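Local atomic coordinates of vibralactone Cyclase (Boreostereum vibrans, PDB entry 6KD0), a protein that probably catalyses the cyclization that forms the fused bicyclic beta-lactone of the fungal metabolite vibralactone, using an alpha/beta-hydrolase fold. Residues H255-S258 with L263-S266; P265-L270 with L288-L293. All blocks are in the same frame, centred on the assembly; numbering follows the deposited sequence.

Followed from the N terminus, the chain leaves helix 239-249 and enters the long loop that runs to strand 273-278. Contact 1 closes a short loop within that long one: 255-258 folds back on 263-266 across four intervening residues, none of them helix or strand. Contact 2 starts where contact 1 ends, the two sharing Pro265 and Ser266, and closes a larger excursion in which the chain passes through strand 273-278 and returns on helix 284-296. The contacts therefore follow one another along the chain, their centres about 11 Å apart. Between them they tie the loop to itself at the surface, and to helix 284-296 in a buried contact, with helix 178-192 a neighbour of both.

Contact 1. Residues H255-S258 with L263-S266; sequences HDPS and LFPS
Pro257 meets the Phe264 ring with its CB. CB stands 3.3 Å from the centroid of the Phe264 ring and only 2° off the ring normal, so the C-H groups there make a CH-pi contact over the middle of the face; all six ring carbons are nearly equidistant from this one atom. Next along, Pro257 CG lies 3.6 Å from the carbonyl oxygen Leu263 O and, more loosely, 4.3 Å from Pro265 CD. The backbone joins in, since Pro257 O approaches Phe264 CE2 at 3.5 Å. With CG anti to the carbonyl carbon (chi1 -85°), the Phe264 ring is carried to Pro257, and chi2 of -82° turns its face to CB; the same ring stacks with His188 of helix 178-192. A serine in place of Phe264 would probably leave Pro257 CB without its aromatic face and His188 without its stacking partner. Farther back, Leu263 CD1 packs 3.4 Å from His255 O. Within 255-258, Asp256 OD2 accepts from Ser258 N (2.8 Å) and from Ser258 OG, which reach it from opposite faces of the carboxylate plane; the backbone bond defines an Asx turn in the surface loop between helix 239-249 and strand 273-278 of the alpha/beta-hydrolase fold.

Contact 2. Residues P265-L270 with L288-L293; sequences PSHANL and LLYHAL
A buried, mainly van der Waals contact joins His267 and Leu270, in the loop leading to strand 273-278, to Tyr290 and Leu293 on helix 284-296. The evidence is in the spacing: the nearest backbones, at His267 and Leu293, keep their CA atoms 7.2 Å apart, and side chains fill the interval. The imidazole of His267 touches both helix residues with different atoms. Its CE1 lies 4.1 Å from Tyr290 CE2, while its CD2 meets Leu293 CB at a similar range. The two aromatic rings meet obliquely, centroids 5.5 Å apart and planes at 68°. Tyr290 reaches the loop because its CG is anti to the backbone N (chi1 179°), which carries the phenol out from the helix. Its hydroxyl end then meets Leu270, where OH and CD1 are 3.9 Å apart, the two side chains coming from opposite directions. In the alpha/beta-hydrolase fold seen here, helix 284-296 connects the parallel neighbours 273-278 and 301-307, so this is a beta-alpha-beta crossover whose helix packs against the loop entering its first strand. Tyr290 and Leu293, three residues apart, face the loop from successive turns of the helix, whose regular winding is attested by the bond from Leu293 N to Leu289 O. Both ring nitrogens of the buried His267 are satisfied, ND1 with His188 NE2 and NE2 with Leu262 O, and two such bonds would hold the imidazole's rotation, with CE1 turned to Tyr290 and CD2 to Leu293. Before it, Ser266 OG accepts from Ala268 N at 3.1 Å (N-H...O 161°), an ST turn spanning Ser266 to Ala268, with His267 as its middle residue. Arg191 NH1, on helix 178-192, hydrogen-bonds to the carbonyl oxygens of both Ser266 and Ala268.

Contact 1. Residues H255-S258 with L263-S266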
ATOM      1  N   HIS A 255     -10.846   3.359 -17.927  1.00 22.19           N
ATOM      2  CA  HIS A 255      -9.851   4.288 -18.447  1.00 22.77           C
ATOM      3  C   HIS A 255      -9.689   5.538 -17.592  1.00 23.04           C
ATOM      4  O   HIS A 255      -8.771   6.322 -17.846  1.00 24.75           O
ATOM      5  CB  HIS A 255     -10.218   4.729 -19.873  1.00 27.26           C
ATOM      6  CG  HIS A 255     -10.308   3.601 -20.849  1.00 30.04           C
ATOM      7  ND1 HIS A 255      -9.279   3.273 -21.705  1.00 34.32           N
ATOM      8  CD2 HIS A 255     -11.298   2.710 -21.089  1.00 34.27           C
ATOM      9  CE1 HIS A 255      -9.637   2.236 -22.441  1.00 34.27           C
ATOM     10  NE2 HIS A 255     -10.856   1.871 -22.083  1.00 31.80           N
ATOM     11  N   ASP A 256     -10.560   5.761 -16.616  1.00 23.40           N
ATOM     12  CA  ASP A 256     -10.461   6.973 -15.821  1.00 22.54           C
ATOM     13  C   ASP A 256      -9.328   6.841 -14.805  1.00 20.64           C
ATOM     14  O   ASP A 256      -9.158   5.780 -14.197  1.00 20.64           O
ATOM     15  CB  ASP A 256     -11.774   7.248 -15.100  1.00 22.67           C
ATOM     16  CG  ASP A 256     -11.819   8.645 -14.508  1.00 27.36           C
ATOM     17  OD1 ASP A 256     -12.217   9.591 -15.220  1.00 27.10           O
ATOM     18  OD2 ASP A 256     -11.408   8.801 -13.343  1.00 25.30           O
ATOM     19  N   PRO A 257      -8.539   7.894 -14.599  1.00 20.06           N
ATOM     20  CA  PRO A 257      -7.458   7.814 -13.601  1.00 21.07           C
ATOM     21  C   PRO A 257      -7.945   7.539 -12.186  1.00 21.93           C
ATOM     22  O   PRO A 257      -7.152   7.049 -11.370  1.00 20.58           O
ATOM     23  CB  PRO A 257      -6.777   9.190 -13.695  1.00 21.24           C
ATOM     24  CG  PRO A 257      -7.166   9.749 -15.023  1.00 23.84           C
ATOM     25  CD  PRO A 257      -8.530   9.170 -15.340  1.00 21.98           C
ATOM     26  N   SER A 258      -9.209   7.847 -11.867  1.00 19.55           N
ATOM     27  CA  SER A 258      -9.742   7.531 -10.543  1.00 20.19           C
ATOM     28  C   SER A 258      -9.816   6.031 -10.291  1.00 18.92           C
ATOM     29  O   SER A 258     -10.025   5.625  -9.141  1.00 18.00           O
ATOM     30  CB  SER A 258     -11.120   8.163 -10.324  1.00 21.97           C
ATOM     31  OG  SER A 258     -12.156   7.492 -11.040  1.00 21.23           O
ATOM     32  N   LEU A 263      -2.972   6.133 -15.801  1.00 20.08           N
ATOM     33  CA  LEU A 263      -3.557   6.920 -16.881  1.00 22.28           C
ATOM     34  C   LEU A 263      -3.812   8.390 -16.522  1.00 24.63           C
ATOM     35  O   LEU A 263      -4.454   9.099 -17.308  1.00 22.86           O
ATOM     36  CB  LEU A 263      -4.873   6.277 -17.331  1.00 18.78           C
ATOM     37  CG  LEU A 263      -4.750   4.802 -17.737  1.00 21.63           C
ATOM     38  CD1 LEU A 263      -6.080   4.240 -18.211  1.00 20.47           C
ATOM     39  CD2 LEU A 263      -3.677   4.621 -18.823  1.00 22.51           C
ATOM     40  N   PHE A 264      -3.353   8.863 -15.370  1.00 17.54           N
ATOM     41  CA  PHE A 264      -3.362  10.307 -15.146  1.00 22.72           C
ATOM     42  C   PHE A 264      -2.606  10.999 -16.273  1.00 23.63           C
ATOM     43  O   PHE A 264      -1.549  10.515 -16.702  1.00 22.45           O
ATOM     44  CB  PHE A 264      -2.730  10.679 -13.802  1.00 19.99           C
ATOM     45  CG  PHE A 264      -3.684  10.596 -12.654  1.00 20.24           C
ATOM     46  CD1 PHE A 264      -4.559  11.633 -12.392  1.00 20.57           C
ATOM     47  CD2 PHE A 264      -3.730   9.460 -11.858  1.00 20.59           C
ATOM     48  CE1 PHE A 264      -5.449  11.561 -11.339  1.00 20.73           C
ATOM     49  CE2 PHE A 264      -4.628   9.376 -10.804  1.00 20.75           C
ATOM     50  CZ  PHE A 264      -5.491  10.423 -10.547  1.00 20.43           C
ATOM     51  N   PRO A 265      -3.123  12.119 -16.785  1.00 23.05           N
ATOM     52  CA  PRO A 265      -2.440  12.816 -17.889  1.00 25.19           C
ATOM     53  C   PRO A 265      -1.005  13.190 -17.573  1.00 24.46           C
ATOM     54  O   PRO A 265      -0.159  13.195 -18.474  1.00 23.61           O
ATOM     55  CB  PRO A 265      -3.306  14.062 -18.102  1.00 26.37           C
ATOM     56  CG  PRO A 265      -4.659  13.679 -17.569  1.00 31.52           C
ATOM     57  CD  PRO A 265      -4.414  12.733 -16.437  1.00 23.52           C
ATOM     58  N   SER A 266      -0.691  13.490 -16.325  1.00 22.01           N
ATOM     59  CA  SER A 266       0.657  13.880 -15.963  1.00 22.63           C
ATOM     60  C   SER A 266       1.091  13.200 -14.675  1.00 23.51           C
ATOM     61  O   SER A 266       0.328  13.132 -13.701  1.00 22.48           O
ATOM     62  CB  SER A 266       0.758  15.387 -15.797  1.00 25.04           C
ATOM     63  OG  SER A 266       2.004  15.715 -15.228  1.00 26.65           O
TER

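Contact 2. Residues P265-L270 with L288-L293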
ATOM      1  N   PRO A 265      -3.123  12.119 -16.785  1.00 23.05           N
ATOM      2  CA  PRO A 265      -2.440  12.816 -17.889  1.00 25.19           C
ATOM      3  C   PRO A 265      -1.005  13.190 -17.573  1.00 24.46           C
ATOM      4  O   PRO A 265      -0.159  13.195 -18.474  1.00 23.61           O
ATOM      5  CB  PRO A 265      -3.306  14.062 -18.102  1.00 26.37           C
ATOM      6  CG  PRO A 265      -4.659  13.679 -17.569  1.00 31.52           C
ATOM      7  CD  PRO A 265      -4.414  12.733 -16.437  1.00 23.52           C
ATOM      8  N   SER A 266      -0.691  13.490 -16.325  1.00 22.01           N
ATOM      9  CA  SER A 266       0.657  13.880 -15.963  1.00 22.63           C
ATOM     10  C   SER A 266       1.091  13.200 -14.675  1.00 23.51           C
ATOM     11  O   SER A 266       0.328  13.132 -13.701  1.00 22.48           O
ATOM     12  CB  SER A 266       0.758  15.387 -15.797  1.00 25.04           C
ATOM     13  OG  SER A 266       2.004  15.715 -15.228  1.00 26.65           O
ATOM     14  N   HIS A 267       2.324  12.691 -14.683  1.00 21.20           N
ATOM     15  CA  HIS A 267       2.957  12.149 -13.487  1.00 23.31           C
ATOM     16  C   HIS A 267       4.077  13.044 -12.986  1.00 21.25           C
ATOM     17  O   HIS A 267       4.870  12.612 -12.147  1.00 24.02           O
ATOM     18  CB  HIS A 267       3.500  10.738 -13.733  1.00 23.33           C
ATOM     19  CG  HIS A 267       2.456   9.767 -14.181  1.00 18.51           C
ATOM     20  ND1 HIS A 267       1.384   9.415 -13.389  1.00 19.22           N
ATOM     21  CD2 HIS A 267       2.311   9.082 -15.340  1.00 24.25           C
ATOM     22  CE1 HIS A 267       0.622   8.555 -14.042  1.00 18.37           C
ATOM     23  NE2 HIS A 267       1.158   8.338 -15.228  1.00 23.93           N
ATOM     24  N   ALA A 268       4.166  14.279 -13.481  1.00 23.87           N
ATOM     25  CA  ALA A 268       5.188  15.193 -12.985  1.00 23.99           C
ATOM     26  C   ALA A 268       4.795  15.718 -11.611  1.00 23.41           C
ATOM     27  O   ALA A 268       3.613  15.743 -11.245  1.00 21.17           O
ATOM     28  CB  ALA A 268       5.389  16.371 -13.948  1.00 25.22           C
ATOM     29  N   ASN A 269       5.808  16.114 -10.841  1.00 21.50           N
ATOM     30  CA  ASN A 269       5.613  16.848  -9.598  1.00 23.10           C
ATOM     31  C   ASN A 269       4.902  16.002  -8.528  1.00 24.60           C
ATOM     32  O   ASN A 269       4.272  16.545  -7.616  1.00 23.59           O
ATOM     33  CB  ASN A 269       4.851  18.157  -9.855  1.00 23.44           C
ATOM     34  CG  ASN A 269       5.003  19.158  -8.721  1.00 36.40           C
ATOM     35  OD1 ASN A 269       6.002  19.138  -7.994  1.00 39.22           O
ATOM     36  ND2 ASN A 269       4.003  20.032  -8.551  1.00 39.28           N
ATOM     37  N   LEU A 270       4.998  14.670  -8.636  1.00 23.15           N
ATOM     38  CA  LEU A 270       4.554  13.766  -7.591  1.00 22.21           C
ATOM     39  C   LEU A 270       5.609  13.710  -6.496  1.00 23.96           C
ATOM     40  O   LEU A 270       6.753  14.124  -6.711  1.00 24.74           O
ATOM     41  CB  LEU A 270       4.324  12.371  -8.166  1.00 21.46           C
ATOM     42  CG  LEU A 270       3.180  12.257  -9.174  1.00 19.65           C
ATOM     43  CD1 LEU A 270       3.162  10.873  -9.791  1.00 20.78           C
ATOM     44  CD2 LEU A 270       1.858  12.550  -8.505  1.00 22.24           C
ATOM     45  N   LEU A 288       5.990  -1.983 -12.441  1.00 21.12           N
ATOM     46  CA  LEU A 288       7.269  -1.530 -12.992  1.00 21.70           C
ATOM     47  C   LEU A 288       7.061  -0.454 -14.053  1.00 21.59           C
ATOM     48  O   LEU A 288       7.822   0.518 -14.130  1.00 25.35           O
ATOM     49  CB  LEU A 288       8.031  -2.720 -13.567  1.00 26.45           C
ATOM     50  CG  LEU A 288       8.470  -3.791 -12.561  1.00 29.21           C
ATOM     51  CD1 LEU A 288       9.245  -4.889 -13.273  1.00 28.39           C
ATOM     52  CD2 LEU A 288       9.291  -3.161 -11.465  1.00 25.62           C
ATOM     53  N   LEU A 289       5.998  -0.582 -14.843  1.00 20.64           N
ATOM     54  CA  LEU A 289       5.686   0.423 -15.847  1.00 19.62           C
ATOM     55  C   LEU A 289       5.334   1.749 -15.192  1.00 25.07           C
ATOM     56  O   LEU A 289       5.813   2.808 -15.618  1.00 24.78           O
ATOM     57  CB  LEU A 289       4.538  -0.071 -16.722  1.00 21.01           C
ATOM     58  CG  LEU A 289       3.977   0.907 -17.739  1.00 25.19           C
ATOM     59  CD1 LEU A 289       5.074   1.290 -18.715  1.00 28.73           C
ATOM     60  CD2 LEU A 289       2.802   0.239 -18.443  1.00 23.95           C
ATOM     61  N   TYR A 290       4.480   1.708 -14.154  1.00 20.67           N
ATOM     62  CA  TYR A 290       4.109   2.934 -13.451  1.00 20.63           C
ATOM     63  C   TYR A 290       5.350   3.615 -12.889  1.00 21.96           C
ATOM     64  O   TYR A 290       5.530   4.832 -13.032  1.00 22.53           O
ATOM     65  CB  TYR A 290       3.092   2.627 -12.327  1.00 18.06           C
ATOM     66  CG  TYR A 290       2.690   3.864 -11.532  1.00 15.87           C
ATOM     67  CD1 TYR A 290       3.471   4.330 -10.461  1.00 17.16           C
ATOM     68  CD2 TYR A 290       1.559   4.590 -11.875  1.00 19.27           C
ATOM     69  CE1 TYR A 290       3.128   5.460  -9.763  1.00 16.36           C
ATOM     70  CE2 TYR A 290       1.202   5.733 -11.178  1.00 17.78           C
ATOM     71  CZ  TYR A 290       1.992   6.162 -10.134  1.00 18.17           C
ATOM     72  OH  TYR A 290       1.640   7.293  -9.446  1.00 21.80           O
ATOM     73  N   HIS A 291       6.246   2.826 -12.292  1.00 20.83           N
ATOM     74  CA  HIS A 291       7.482   3.379 -11.762  1.00 20.00           C
ATOM     75  C   HIS A 291       8.341   4.006 -12.862  1.00 22.02           C
ATOM     76  O   HIS A 291       8.947   5.068 -12.658  1.00 23.88           O
ATOM     77  CB  HIS A 291       8.243   2.280 -11.038  1.00 23.78           C
ATOM     78  CG  HIS A 291       9.655   2.643 -10.728  1.00 27.14           C
ATOM     79  ND1 HIS A 291      10.714   2.243 -11.518  1.00 31.36           N
ATOM     80  CD2 HIS A 291      10.186   3.359  -9.711  1.00 28.45           C
ATOM     81  CE1 HIS A 291      11.839   2.696 -10.998  1.00 25.50           C
ATOM     82  NE2 HIS A 291      11.547   3.363  -9.896  1.00 29.36           N
ATOM     83  N   ALA A 292       8.417   3.352 -14.023  1.00 24.16           N
ATOM     84  CA  ALA A 292       9.190   3.886 -15.139  1.00 25.92           C
ATOM     85  C   ALA A 292       8.624   5.222 -15.600  1.00 25.61           C
ATOM     86  O   ALA A 292       9.375   6.172 -15.858  1.00 23.80           O
ATOM     87  CB  ALA A 292       9.206   2.878 -16.291  1.00 26.19           C
ATOM     88  N   LEU A 293       7.295   5.313 -15.702  1.00 26.89           N
ATOM     89  CA  LEU A 293       6.671   6.560 -16.136  1.00 24.75           C
ATOM     90  C   LEU A 293       6.890   7.668 -15.124  1.00 26.25           C
ATOM     91  O   LEU A 293       7.071   8.832 -15.498  1.00 27.34           O
ATOM     92  CB  LEU A 293       5.176   6.369 -16.375  1.00 23.49           C
ATOM     93  CG  LEU A 293       4.754   5.543 -17.582  1.00 29.38           C
ATOM     94  CD1 LEU A 293       3.261   5.467 -17.600  1.00 30.63           C
ATOM     95  CD2 LEU A 293       5.269   6.179 -18.869  1.00 32.35           C
TER